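Local coordinates for protein putative alpha/beta hydrolase (Desulfitobacterium hafniense, PDB 4RPC) that is of unproven function but, as a putative alpha/beta hydrolase family member, probably hydrolyses an ester or related bond, at residues Val154-Met158 and Gly159-Asn163. Sequence-based numbering, arbitrary orientation.
Sequences VKENM and GFAAN
K155, G159, F160 and N163 make a local contact at the C-terminal end of the short helix 154-157, where the chain turns through a Schellman motif into the loop leading to helix 165-169, at the periphery of this putative alpha/beta hydrolase. G159, with no side chain, takes up the positive phi of 103° at which the motif turns out of the helix. Two amides fold back onto the last turn. F160 N donates to K155 O at 3.0 Å, tilted moderately from the carbonyl plane, whereas G159 N reaches E156 O at 3.0 Å from well above that carbonyl's plane. A second, weak bond from G159 N to K155 O makes the K155 carbonyl a shared acceptor for both amides.

The F160 ring lies alongside M158. Its CD2 packs 3.9 Å from M158 CB, and the buried F160 side chain also touches D165, V168 and L169 of helix 165-169, so it packs between the two short helices. M158 itself, a selenomethionine, heads off with its side chain against H241, a member of the probable Ser-His-Glu triad, and its backbone bonds to H241 as well; the helix end therefore borders the probable active site. In the same turn, E156 directs OE2 to S152 OG in a hydrogen bond, while its CG lies 4.3 Å from A161 CB.

A type I beta turn from F160 to N163, closed by a hydrogen bond from N163 N to F160 O, brings N163 round to the lysine. With CG anti to the backbone N (chi1 -176°), the K155 chain runs past F160 O and bends at chi3, and NZ donates a hydrogen bond to N163 OD1 at 2.7 Å, tilted 16° from the amide carbonyl plane.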
ATOM      1  N   VAL A 154      11.701 -11.391 -11.084  1.00 32.47           N
ATOM      2  CA  VAL A 154      10.806 -10.449 -10.466  1.00 30.58           C
ATOM      3  C   VAL A 154       9.576 -10.301 -11.364  1.00 29.52           C
ATOM      4  O   VAL A 154       8.478 -10.278 -10.889  1.00 28.92           O
ATOM      5  CB  VAL A 154      11.483  -9.088 -10.252  1.00 30.89           C
ATOM      6  CG1 VAL A 154      10.464  -8.027  -9.884  1.00 29.75           C
ATOM      7  CG2 VAL A 154      12.571  -9.176  -9.162  1.00 31.56           C
ATOM      8  N   LYS A 155       9.766 -10.165 -12.654  1.00 29.01           N
ATOM      9  CA  LYS A 155       8.654  -9.848 -13.517  1.00 30.15           C
ATOM     10  C   LYS A 155       7.575 -10.925 -13.372  1.00 30.76           C
ATOM     11  O   LYS A 155       6.403 -10.600 -13.213  1.00 28.53           O
ATOM     12  CB  LYS A 155       9.135  -9.799 -14.959  1.00 31.62           C
ATOM     13  CG  LYS A 155       8.088  -9.390 -15.972  1.00 32.56           C
ATOM     14  CD  LYS A 155       8.706  -9.284 -17.355  1.00 33.16           C
ATOM     15  CE  LYS A 155       8.794 -10.645 -17.971  1.00 34.96           C
ATOM     16  NZ  LYS A 155       9.470 -10.506 -19.258  1.00 35.87           N
ATOM     17  N   GLU A 156       8.008 -12.189 -13.365  1.00 32.53           N
ATOM     18  CA  GLU A 156       7.099 -13.355 -13.340  1.00 35.12           C
ATOM     19  C   GLU A 156       6.502 -13.506 -11.977  1.00 34.50           C
ATOM     20  O   GLU A 156       5.328 -13.774 -11.867  1.00 34.55           O
ATOM     21  CB  GLU A 156       7.808 -14.681 -13.698  1.00 37.06           C
ATOM     22  CG  GLU A 156       8.374 -14.731 -15.104  1.00 39.12           C
ATOM     23  CD  GLU A 156       9.641 -13.898 -15.252  1.00 40.17           C
ATOM     24  OE1 GLU A 156      10.112 -13.279 -14.243  1.00 38.32           O
ATOM     25  OE2 GLU A 156      10.141 -13.822 -16.390  1.00 41.68           O
ATOM     26  N   ASN A 157       7.313 -13.317 -10.940  1.00 33.03           N
ATOM     27  CA  ASN A 157       6.797 -13.406  -9.588  1.00 32.58           C
ATOM     28  C   ASN A 157       5.670 -12.405  -9.271  1.00 30.56           C
ATOM     29  O   ASN A 157       4.677 -12.760  -8.586  1.00 28.10           O
ATOM     30  CB  ASN A 157       7.923 -13.270  -8.576  1.00 32.49           C
ATOM     31  CG  ASN A 157       8.917 -14.416  -8.671  1.00 37.25           C
ATOM     32  OD1 ASN A 157       8.594 -15.527  -9.146  1.00 41.05           O
ATOM     33  ND2 ASN A 157      10.136 -14.147  -8.279  1.00 36.43           N
HETATM   34  N   MSE A 158       5.827 -11.176  -9.762  1.00 28.30           N
HETATM   35  CA  MSE A 158       4.798 -10.162  -9.576  1.00 28.50           C
HETATM   36  C   MSE A 158       3.598 -10.383 -10.499  1.00 28.48           C
HETATM   37  O   MSE A 158       2.597  -9.691 -10.363  1.00 27.19           O
HETATM   38  CB  MSE A 158       5.392  -8.787  -9.790  1.00 28.71           C
HETATM   39  CG  MSE A 158       6.469  -8.456  -8.773  1.00 30.68           C
HETATM   40 SE   MSE A 158       7.046  -6.584  -9.129  0.84 32.55          SE
HETATM   41  CE  MSE A 158       5.762  -5.718  -7.967  1.00 34.93           C
ATOM     42  N   GLY A 159       3.667 -11.319 -11.457  1.00 29.47           N
ATOM     43  CA  GLY A 159       2.440 -11.748 -12.204  1.00 30.71           C
ATOM     44  C   GLY A 159       2.351 -11.151 -13.587  1.00 31.90           C
ATOM     45  O   GLY A 159       1.256 -11.028 -14.167  1.00 31.68           O
ATOM     46  N   PHE A 160       3.520 -10.872 -14.153  1.00 31.96           N
ATOM     47  CA  PHE A 160       3.608 -10.206 -15.440  1.00 34.32           C
ATOM     48  C   PHE A 160       4.407 -10.968 -16.470  1.00 35.41           C
ATOM     49  O   PHE A 160       5.107 -10.372 -17.298  1.00 36.43           O
ATOM     50  CB  PHE A 160       4.200  -8.800 -15.239  1.00 33.47           C
ATOM     51  CG  PHE A 160       3.374  -7.930 -14.361  1.00 33.16           C
ATOM     52  CD1 PHE A 160       2.092  -7.535 -14.755  1.00 34.62           C
ATOM     53  CD2 PHE A 160       3.871  -7.477 -13.128  1.00 32.89           C
ATOM     54  CE1 PHE A 160       1.313  -6.715 -13.939  1.00 33.49           C
ATOM     55  CE2 PHE A 160       3.100  -6.671 -12.313  1.00 31.89           C
ATOM     56  CZ  PHE A 160       1.808  -6.295 -12.716  1.00 32.44           C
ATOM     57  N   ALA A 161       4.321 -12.291 -16.418  1.00 37.60           N
ATOM     58  CA  ALA A 161       4.890 -13.156 -17.481  1.00 40.46           C
ATOM     59  C   ALA A 161       4.352 -12.810 -18.890  1.00 41.08           C
ATOM     60  O   ALA A 161       5.014 -13.066 -19.868  1.00 41.32           O
ATOM     61  CB  ALA A 161       4.621 -14.618 -17.188  1.00 41.94           C
ATOM     62  N   ALA A 162       3.187 -12.196 -18.987  1.00 41.56           N
ATOM     63  CA  ALA A 162       2.686 -11.751 -20.299  1.00 45.16           C
ATOM     64  C   ALA A 162       3.398 -10.486 -20.810  1.00 46.17           C
ATOM     65  O   ALA A 162       3.066  -9.970 -21.889  1.00 48.65           O
ATOM     66  CB  ALA A 162       1.183 -11.517 -20.259  1.00 45.11           C
ATOM     67  N   ASN A 163       4.360  -9.969 -20.057  1.00 44.11           N
ATOM     68  CA  ASN A 163       4.998  -8.734 -20.458  1.00 44.20           C
ATOM     69  C   ASN A 163       4.078  -7.549 -20.453  1.00 42.11           C
ATOM     70  O   ASN A 163       4.286  -6.586 -21.164  1.00 42.65           O
ATOM     71  CB  ASN A 163       5.625  -8.886 -21.857  1.00 47.36           C
ATOM     72  CG  ASN A 163       7.103  -8.900 -21.810  1.00 47.59           C
ATOM     73  OD1 ASN A 163       7.697  -9.244 -20.784  1.00 46.11           O
ATOM     74  ND2 ASN A 163       7.723  -8.500 -22.906  1.00 51.88           N
TER